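Local coordinates for Lpg0393 helical bundle domain-containing protein (Legionella pneumophila subsp. pneumophila str. Philadelphia 1, PDB 4R0G), which acts as a guanine-nucleotide exchange factor for the small GTPases Rab5, Rab21 and Rab22, at residues L67-E72 against S156-A161; L21-F26 against S45-E50; P95-L100 against Q143-T148. All coordinates share one frame; numbering follows the deposited sequence.

Contact 1 (L67-E72 against S156-A161); sequences LYAVHE and SAVSKA
In this all-helical, VPS9-like protein, Val-70 and Val-158 meet where helix 58-71 crosses the beginning of the long helix 155-183, a helix-helix crossing built from small apolar side chains. The short axes come within 9.1 Å at a signed angle of -64°, and the alpha carbons of the two valines mark the point of closest backbone approach. Val-70 takes part in two of the three close contacts. Val-70 CG2, the branch beside the backbone N and anti to the carbonyl carbon, reaches between two residues one turn apart on the other helix, touching Val-158 CG1 at 3.8 Å and Ala-161 CB at 3.9 Å. The two valines slide past each other in opposite directions, and the second branch of Val-158 turns to the neighbouring residue, CG2 resting 4.1 Å from Ala-69 CB. Val-150 of helix 132-151 touches Ala-69 as well, while Leu-181 of the second subunit packs on Val-158, placing the crossing close to the dimer interface. Pointing elsewhere, at the end of helix 58-71, is a polar pair. His-71 is held at both ring nitrogens, with NE2 hydrogen-bonded to Ser-83 OG and ND1 turned to its sequence neighbour. His-71 ND1 gives its proton to Glu-72 OE2 over 2.6 Å, nearly straight at 164°, with the carboxylate oxygen close to the imidazole plane.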
loop_
_atom_site.group_PDB
_atom_site.type_symbol
_atom_site.label_atom_id
_atom_site.label_comp_id
_atom_site.label_asym_id
_atom_site.label_seq_id
_atom_site.Cartn_x
_atom_site.Cartn_y
_atom_site.Cartn_z
ATOM N N LEU A 67 11.206 12.764 1.999
ATOM C CA LEU A 67 9.992 12.343 1.315
ATOM C C LEU A 67 10.089 10.879 0.867
ATOM O O LEU A 67 9.210 10.077 1.144
ATOM C CB LEU A 67 9.719 13.260 0.122
ATOM C CG LEU A 67 8.253 13.541 -0.278
ATOM C CD1 LEU A 67 8.131 13.777 -1.776
ATOM C CD2 LEU A 67 7.287 12.452 0.143
ATOM N N TYR A 68 11.183 10.533 0.209
ATOM C CA TYR A 68 11.400 9.175 -0.268
ATOM C C TYR A 68 11.426 8.160 0.860
ATOM O O TYR A 68 10.776 7.115 0.791
ATOM C CB TYR A 68 12.734 9.091 -0.989
ATOM C CG TYR A 68 12.713 8.070 -2.077
ATOM C CD1 TYR A 68 12.351 8.430 -3.362
ATOM C CD2 TYR A 68 13.031 6.733 -1.824
ATOM C CE1 TYR A 68 12.322 7.489 -4.381
ATOM C CE2 TYR A 68 12.993 5.779 -2.837
ATOM C CZ TYR A 68 12.644 6.169 -4.113
ATOM O OH TYR A 68 12.606 5.263 -5.139
ATOM N N ALA A 69 12.219 8.452 1.884
ATOM C CA ALA A 69 12.308 7.575 3.043
ATOM C C ALA A 69 10.901 7.248 3.529
ATOM O O ALA A 69 10.600 6.117 3.910
ATOM C CB ALA A 69 13.101 8.251 4.148
ATOM N N VAL A 70 10.033 8.255 3.497
ATOM C CA VAL A 70 8.640 8.056 3.847
ATOM C C VAL A 70 7.967 7.103 2.857
ATOM O O VAL A 70 7.247 6.214 3.245
ATOM C CB VAL A 70 7.868 9.375 3.892
ATOM C CG1 VAL A 70 6.413 9.088 4.190
ATOM C CG2 VAL A 70 8.478 10.350 4.931
ATOM N N HIS A 71 8.227 7.279 1.571
ATOM C CA HIS A 71 7.608 6.460 0.540
ATOM C C HIS A 71 7.987 4.991 0.725
ATOM O O HIS A 71 7.286 4.089 0.250
ATOM C CB HIS A 71 8.020 6.996 -0.832
ATOM C CG HIS A 71 7.401 6.292 -2.000
ATOM N ND1 HIS A 71 8.022 5.247 -2.651
ATOM C CD2 HIS A 71 6.246 6.520 -2.673
ATOM C CE1 HIS A 71 7.268 4.848 -3.661
ATOM N NE2 HIS A 71 6.183 5.601 -3.699
ATOM N N GLU A 72 9.086 4.738 1.435
ATOM C CA GLU A 72 9.516 3.358 1.671
ATOM C C GLU A 72 9.071 2.751 2.990
ATOM O O GLU A 72 9.430 1.602 3.278
ATOM C CB GLU A 72 11.019 3.191 1.482
ATOM C CG GLU A 72 11.532 3.735 0.148
ATOM C CD GLU A 72 10.753 3.205 -1.042
ATOM O OE1 GLU A 72 10.833 1.990 -1.329
ATOM O OE2 GLU A 72 10.051 4.001 -1.706
ATOM N N SER A 156 13.575 11.777 13.183
ATOM C CA SER A 156 12.626 12.781 13.632
ATOM C C SER A 156 11.846 13.337 12.446
ATOM O O SER A 156 10.620 13.300 12.452
ATOM C CB SER A 156 13.335 13.913 14.385
ATOM O OG SER A 156 13.994 13.429 15.547
ATOM N N ALA A 157 12.564 13.812 11.425
ATOM C CA ALA A 157 11.957 14.555 10.311
ATOM C C ALA A 157 11.049 13.705 9.447
ATOM O O ALA A 157 10.072 14.213 8.869
ATOM C CB ALA A 157 13.015 15.159 9.448
ATOM N N VAL A 158 11.429 12.430 9.323
ATOM C CA VAL A 158 10.720 11.440 8.526
ATOM C C VAL A 158 9.443 11.080 9.230
ATOM O O VAL A 158 8.374 11.111 8.637
ATOM C CB VAL A 158 11.544 10.156 8.385
ATOM C CG1 VAL A 158 10.742 9.096 7.670
ATOM C CG2 VAL A 158 12.850 10.449 7.658
ATOM N N SER A 159 9.570 10.730 10.508
ATOM C CA SER A 159 8.430 10.407 11.353
ATOM C C SER A 159 7.393 11.530 11.394
ATOM O O SER A 159 6.194 11.267 11.460
ATOM C CB SER A 159 8.895 10.103 12.763
ATOM O OG SER A 159 7.779 9.810 13.578
ATOM N N LYS A 160 7.846 12.776 11.338
ATOM C CA LYS A 160 6.924 13.899 11.310
ATOM C C LYS A 160 6.224 14.026 9.968
ATOM O O LYS A 160 5.036 14.318 9.925
ATOM C CB LYS A 160 7.614 15.221 11.707
ATOM C CG LYS A 160 7.937 15.276 13.191
ATOM C CD LYS A 160 8.754 16.505 13.654
ATOM C CE LYS A 160 9.315 16.214 15.075
ATOM N NZ LYS A 160 9.852 17.358 15.872
ATOM N N ALA A 161 6.951 13.814 8.876
ATOM C CA ALA A 161 6.343 13.922 7.554
ATOM C C ALA A 161 5.299 12.851 7.433
ATOM O O ALA A 161 4.197 13.084 6.934
ATOM C CB ALA A 161 7.358 13.751 6.484
#

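Contact 2 (L21-F26 against S45-E50); sequences LQWPKF and SLLIFE
Trp-23 lies against Leu-47 and Glu-50 where helix 23-30 packs on helix 40-53 in the VPS9-like helical region, and its indole shows how one large side chain can meet two residues of the opposing helix. From CB, the chain extends with CG anti to the backbone N (chi1 -170°), which carries the ring system out toward the second helix. The six-membered ring travels farthest: Trp-23 CZ3 is 4.4 Å from Leu-47 CG, which sits over one face of the indole. At the tip, Trp-23 CH2 comes within 4.2 Å of the backbone O of Leu-47, and beside it Trp-23 CZ2 meets Glu-50 CB obliquely at 4.4 Å. The carboxylate of Glu-50 is engaged separately, OE1 being hydrogen-bonded to Tyr-31 OH. Around the indole, NE1 makes a weak hydrogen bond to Thr-5 OG1, Trp-51 meets the ring edge-to-face and Tyr-8 is tilted by about 30°. Leu-47 also packs on Ile-89 and Ala-92 of helix 80-101, so it ties three helices together. Its remaining touch on helix 23-30 is through a methyl group, Leu-47 CD1 lying 4.3 Å from Pro-24 CB.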
loop_
_atom_site.group_PDB
_atom_site.type_symbol
_atom_site.label_atom_id
_atom_site.label_comp_id
_atom_site.label_asym_id
_atom_site.label_seq_id
_atom_site.Cartn_x
_atom_site.Cartn_y
_atom_site.Cartn_z
ATOM N N LEU A 21 4.148 17.278 -4.206
ATOM C CA LEU A 21 3.812 16.176 -5.135
ATOM C C LEU A 21 2.746 16.511 -6.181
ATOM O O LEU A 21 2.407 15.676 -7.015
ATOM C CB LEU A 21 3.387 14.923 -4.360
ATOM C CG LEU A 21 4.481 14.224 -3.530
ATOM C CD1 LEU A 21 3.959 12.985 -2.880
ATOM C CD2 LEU A 21 5.663 13.880 -4.391
ATOM N N GLN A 22 2.188 17.716 -6.097
ATOM C CA GLN A 22 1.139 18.178 -7.005
ATOM C C GLN A 22 1.774 18.873 -8.204
ATOM O O GLN A 22 1.116 19.266 -9.181
ATOM C CB GLN A 22 0.264 19.169 -6.253
ATOM C CG GLN A 22 -1.213 19.034 -6.420
ATOM C CD GLN A 22 -1.952 19.816 -5.344
ATOM O OE1 GLN A 22 -2.484 19.228 -4.405
ATOM N NE2 GLN A 22 -1.968 21.155 -5.468
ATOM N N TRP A 23 3.081 19.025 -8.079
ATOM C CA TRP A 23 3.921 19.689 -9.053
ATOM C C TRP A 23 3.789 19.119 -10.458
ATOM O O TRP A 23 3.558 19.869 -11.415
ATOM C CB TRP A 23 5.373 19.557 -8.597
ATOM C CG TRP A 23 6.364 20.358 -9.329
ATOM C CD1 TRP A 23 6.145 21.514 -10.023
ATOM C CD2 TRP A 23 7.768 20.099 -9.403
ATOM N NE1 TRP A 23 7.325 21.983 -10.538
ATOM C CE2 TRP A 23 8.342 21.142 -10.173
ATOM C CE3 TRP A 23 8.598 19.087 -8.896
ATOM C CZ2 TRP A 23 9.719 21.202 -10.467
ATOM C CZ3 TRP A 23 9.967 19.142 -9.180
ATOM C CH2 TRP A 23 10.517 20.207 -9.963
ATOM N N PRO A 24 3.963 17.788 -10.603
ATOM C CA PRO A 24 3.963 17.346 -11.993
ATOM C C PRO A 24 2.587 17.503 -12.685
ATOM O O PRO A 24 2.509 17.531 -13.919
ATOM C CB PRO A 24 4.470 15.896 -11.903
ATOM C CG PRO A 24 4.254 15.471 -10.538
ATOM C CD PRO A 24 4.181 16.664 -9.666
ATOM N N LYS A 25 1.524 17.658 -11.901
ATOM C CA LYS A 25 0.207 17.936 -12.471
ATOM C C LYS A 25 0.131 19.390 -12.971
ATOM O O LYS A 25 -0.518 19.682 -13.975
ATOM C CB LYS A 25 -0.898 17.620 -11.443
ATOM C CG LYS A 25 -2.301 17.751 -11.985
ATOM C CD LYS A 25 -3.332 17.988 -10.882
ATOM C CE LYS A 25 -4.722 18.253 -11.503
ATOM N NZ LYS A 25 -5.865 18.029 -10.554
ATOM N N PHE A 26 0.805 20.296 -12.270
ATOM C CA PHE A 26 0.892 21.695 -12.691
ATOM C C PHE A 26 1.745 21.837 -13.952
ATOM O O PHE A 26 1.368 22.499 -14.924
ATOM C CB PHE A 26 1.445 22.557 -11.530
ATOM C CG PHE A 26 2.133 23.832 -11.960
ATOM C CD1 PHE A 26 1.397 24.972 -12.267
ATOM C CD2 PHE A 26 3.526 23.896 -12.025
ATOM C CE1 PHE A 26 2.033 26.141 -12.654
ATOM C CE2 PHE A 26 4.172 25.069 -12.409
ATOM C CZ PHE A 26 3.423 26.192 -12.720
ATOM N N SER A 45 11.665 15.458 -18.750
ATOM C CA SER A 45 12.418 16.521 -19.391
ATOM C C SER A 45 12.000 17.867 -18.850
ATOM O O SER A 45 12.841 18.621 -18.366
ATOM C CB SER A 45 12.243 16.467 -20.901
ATOM O OG SER A 45 12.839 15.287 -21.401
ATOM N N LEU A 46 10.703 18.151 -18.894
ATOM C CA LEU A 46 10.191 19.401 -18.328
ATOM C C LEU A 46 10.587 19.612 -16.840
ATOM O O LEU A 46 11.134 20.676 -16.463
ATOM C CB LEU A 46 8.680 19.520 -18.556
ATOM C CG LEU A 46 8.173 19.322 -19.998
ATOM C CD1 LEU A 46 6.677 19.108 -20.024
ATOM C CD2 LEU A 46 8.501 20.507 -20.880
ATOM N N LEU A 47 10.335 18.595 -16.011
ATOM C CA LEU A 47 10.803 18.600 -14.619
ATOM C C LEU A 47 12.289 18.942 -14.481
ATOM O O LEU A 47 12.649 19.688 -13.592
ATOM C CB LEU A 47 10.574 17.258 -13.965
ATOM C CG LEU A 47 9.390 17.110 -13.039
ATOM C CD1 LEU A 47 8.133 17.050 -13.842
ATOM C CD2 LEU A 47 9.555 15.811 -12.270
ATOM N N ILE A 48 13.158 18.405 -15.335
ATOM C CA ILE A 48 14.585 18.726 -15.204
ATOM C C ILE A 48 14.839 20.199 -15.526
ATOM O O ILE A 48 15.509 20.920 -14.779
ATOM C CB ILE A 48 15.487 17.877 -16.111
ATOM C CG1 ILE A 48 15.548 16.440 -15.599
ATOM C CG2 ILE A 48 16.902 18.475 -16.127
ATOM C CD1 ILE A 48 15.850 15.469 -16.674
ATOM N N PHE A 49 14.306 20.639 -16.653
ATOM C CA PHE A 49 14.415 22.023 -17.045
ATOM C C PHE A 49 13.922 22.890 -15.920
ATOM O O PHE A 49 14.633 23.749 -15.409
ATOM C CB PHE A 49 13.530 22.277 -18.253
ATOM C CG PHE A 49 13.511 23.691 -18.679
ATOM C CD1 PHE A 49 14.642 24.269 -19.239
ATOM C CD2 PHE A 49 12.374 24.457 -18.512
ATOM C CE1 PHE A 49 14.641 25.586 -19.639
ATOM C CE2 PHE A 49 12.361 25.789 -18.905
ATOM C CZ PHE A 49 13.499 26.349 -19.477
ATOM N N GLU A 50 12.697 22.629 -15.505
ATOM C CA GLU A 50 12.050 23.486 -14.534
ATOM C C GLU A 50 12.787 23.566 -13.176
ATOM O O GLU A 50 12.946 24.620 -12.573
ATOM C CB GLU A 50 10.609 23.035 -14.381
ATOM C CG GLU A 50 9.715 24.156 -14.024
ATOM C CD GLU A 50 9.460 25.118 -15.159
ATOM O OE1 GLU A 50 9.106 24.662 -16.262
ATOM O OE2 GLU A 50 9.601 26.341 -14.945
#

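Contact 3 (P95-L100 against Q143-T148); sequences PCMVYL and QDKFFT
A single methionine methyl, CE of Met-97, meets both Lys-145 and Phe-146, and following residues 143-148 in order makes clear how little of a helix such a contact may use. Gln-143 comes first; its alpha carbon is the closest to that of Met-97, yet its side chain leans on Phe-94, nearly one turn earlier in helix 80-101. Past the exposed Asp-144, Lys-145 is the first to touch. Its bend at chi3 (110°) brings Lys-145 CE, an aliphatic carbon, to 4.3 Å from Met-97 CE. The charged end has its own partner: NZ forms a salt bridge with Glu-142 OE1, and Glu-142 itself touches Met-97.

The contact belongs to the VPS9-like helical region, where helices 80-101 and 132-151 pack together; helix 80-101 is kinked at Pro-95, whose N has no bond to the preceding turn. Next along the segment, Phe-146 presents not its ring but its CB, 4.2 Å from Met-97 CE. The methionine reaches it because the side chain is extended about chi2 (179°) and then turns at chi3, swinging CE aside from the line of the chain. The Phe-146 side chain also touches Leu-93 of helix 80-101. Its ring meets its sequence neighbour too: CD2 of Phe-146 stands 3.6 Å above one face of the exposed Phe-147 ring, offset toward the rim. Phe-147 N keeps the helical bond to Gln-143 O at 3.0 Å. Thr-148, likewise exposed, ends the segment and continues the same helical pattern, its backbone N bonded to Asp-144 O at 3.1 Å.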
loop_
_atom_site.group_PDB
_atom_site.type_symbol
_atom_site.label_atom_id
_atom_site.label_comp_id
_atom_site.label_asym_id
_atom_site.label_seq_id
_atom_site.Cartn_x
_atom_site.Cartn_y
_atom_site.Cartn_z
ATOM N N PRO A 95 19.312 13.176 -13.237
ATOM C CA PRO A 95 19.950 14.084 -14.209
ATOM C C PRO A 95 20.363 15.426 -13.608
ATOM O O PRO A 95 21.504 15.856 -13.834
ATOM C CB PRO A 95 18.845 14.338 -15.228
ATOM C CG PRO A 95 18.000 13.132 -15.167
ATOM C CD PRO A 95 18.043 12.627 -13.745
ATOM N N CYS A 96 19.463 16.072 -12.863
ATOM C CA CYS A 96 19.807 17.330 -12.203
ATOM C C CYS A 96 21.061 17.170 -11.313
ATOM O O CYS A 96 21.943 18.015 -11.323
ATOM C CB CYS A 96 18.630 17.905 -11.385
ATOM S SG CYS A 96 17.132 18.305 -12.341
ATOM N N MET A 97 21.144 16.082 -10.555
ATOM C CA MET A 97 22.331 15.841 -9.726
ATOM C C MET A 97 23.582 15.747 -10.587
ATOM O O MET A 97 24.638 16.266 -10.236
ATOM C CB MET A 97 22.173 14.586 -8.875
ATOM C CG MET A 97 21.111 14.730 -7.801
ATOM S SD MET A 97 20.870 13.265 -6.774
ATOM C CE MET A 97 22.334 13.323 -5.733
ATOM N N VAL A 98 23.438 15.113 -11.742
ATOM C CA VAL A 98 24.534 14.975 -12.678
ATOM C C VAL A 98 24.918 16.331 -13.239
ATOM O O VAL A 98 26.096 16.702 -13.263
ATOM C CB VAL A 98 24.154 14.025 -13.805
ATOM C CG1 VAL A 98 25.249 13.998 -14.893
ATOM C CG2 VAL A 98 23.870 12.658 -13.210
ATOM N N TYR A 99 23.915 17.079 -13.684
ATOM C CA TYR A 99 24.160 18.410 -14.242
ATOM C C TYR A 99 24.757 19.349 -13.205
ATOM O O TYR A 99 25.597 20.168 -13.531
ATOM C CB TYR A 99 22.877 18.977 -14.817
ATOM C CG TYR A 99 22.434 18.205 -16.025
ATOM C CD1 TYR A 99 23.361 17.521 -16.789
ATOM C CD2 TYR A 99 21.095 18.166 -16.414
ATOM C CE1 TYR A 99 22.978 16.830 -17.918
ATOM C CE2 TYR A 99 20.693 17.468 -17.537
ATOM C CZ TYR A 99 21.647 16.803 -18.287
ATOM O OH TYR A 99 21.300 16.087 -19.412
ATOM N N LEU A 100 24.343 19.216 -11.950
ATOM C CA LEU A 100 24.827 20.090 -10.884
ATOM C C LEU A 100 26.283 19.801 -10.593
ATOM O O LEU A 100 27.112 20.710 -10.601
ATOM C CB LEU A 100 24.007 19.877 -9.607
ATOM C CG LEU A 100 23.781 21.053 -8.639
ATOM C CD1 LEU A 100 23.335 20.517 -7.298
ATOM C CD2 LEU A 100 24.988 21.965 -8.472
ATOM N N GLN A 143 22.898 8.488 -7.963
ATOM C CA GLN A 143 21.922 7.610 -7.334
ATOM C C GLN A 143 22.456 6.980 -6.073
ATOM O O GLN A 143 21.716 6.765 -5.116
ATOM C CB GLN A 143 21.518 6.500 -8.278
ATOM C CG GLN A 143 20.477 6.900 -9.277
ATOM C CD GLN A 143 20.256 5.813 -10.303
ATOM O OE1 GLN A 143 20.749 4.675 -10.145
ATOM N NE2 GLN A 143 19.522 6.147 -11.371
ATOM N N ASP A 144 23.732 6.627 -6.092
ATOM C CA ASP A 144 24.353 6.074 -4.908
ATOM C C ASP A 144 24.327 7.126 -3.819
ATOM O O ASP A 144 23.773 6.886 -2.752
ATOM C CB ASP A 144 25.778 5.595 -5.207
ATOM C CG ASP A 144 25.802 4.245 -5.928
ATOM O OD1 ASP A 144 24.826 3.469 -5.782
ATOM O OD2 ASP A 144 26.799 3.958 -6.636
ATOM N N LYS A 145 24.872 8.301 -4.134
ATOM C CA LYS A 145 24.979 9.465 -3.224
ATOM C C LYS A 145 23.632 9.789 -2.583
ATOM O O LYS A 145 23.561 10.218 -1.424
ATOM C CB LYS A 145 25.524 10.697 -3.989
ATOM C CG LYS A 145 26.228 11.778 -3.177
ATOM C CD LYS A 145 26.893 12.841 -4.121
ATOM C CE LYS A 145 26.195 14.231 -4.101
ATOM N NZ LYS A 145 26.407 15.165 -5.300
ATOM N N PHE A 146 22.567 9.548 -3.343
ATOM C CA PHE A 146 21.203 9.844 -2.919
ATOM C C PHE A 146 20.656 8.800 -1.967
ATOM O O PHE A 146 20.233 9.112 -0.863
ATOM C CB PHE A 146 20.296 9.981 -4.133
ATOM C CG PHE A 146 18.849 10.152 -3.801
ATOM C CD1 PHE A 146 18.388 11.325 -3.256
ATOM C CD2 PHE A 146 17.943 9.150 -4.074
ATOM C CE1 PHE A 146 17.049 11.492 -2.958
ATOM C CE2 PHE A 146 16.610 9.313 -3.788
ATOM C CZ PHE A 146 16.163 10.488 -3.223
ATOM N N PHE A 147 20.607 7.560 -2.419
ATOM C CA PHE A 147 20.024 6.498 -1.616
ATOM C C PHE A 147 20.694 6.352 -0.252
ATOM O O PHE A 147 20.044 5.988 0.733
ATOM C CB PHE A 147 20.019 5.201 -2.406
ATOM C CG PHE A 147 19.002 5.183 -3.504
ATOM C CD1 PHE A 147 17.689 5.601 -3.256
ATOM C CD2 PHE A 147 19.343 4.775 -4.793
ATOM C CE1 PHE A 147 16.699 5.596 -4.282
ATOM C CE2 PHE A 147 18.378 4.765 -5.826
ATOM C CZ PHE A 147 17.050 5.182 -5.565
ATOM N N THR A 148 21.981 6.682 -0.189
ATOM C CA THR A 148 22.686 6.751 1.093
ATOM C C THR A 148 22.060 7.828 1.994
ATOM O O THR A 148 21.764 7.583 3.168
ATOM C CB THR A 148 24.182 7.035 0.896
ATOM O OG1 THR A 148 24.320 8.319 0.289
ATOM C CG2 THR A 148 24.826 5.976 -0.004
#

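All three contacts rest mainly on apolar side-chain packing, but they differ in scale and setting. Contacts 1 and 3 are buried and contact 2 partly buried, although contact 3 lies farthest from the chain centre. Contact 1 uses small valine and alanine side chains close to the second subunit; contact 2 depends on a broad indole face; contact 3 rests on one methionine methyl and a lysine's aliphatic part. They also touch one another. Leu-67 CD1 meets Leu-21 CD2 at 3.6 Å, joining contacts 1 and 2. Tyr-68 CE2 and Phe-147 CE1, 4.0 Å apart, connect contacts 1 and 3. Ile-48 of helix 40-53 packs on Pro-95 and Cys-96, bringing contacts 2 and 3 together.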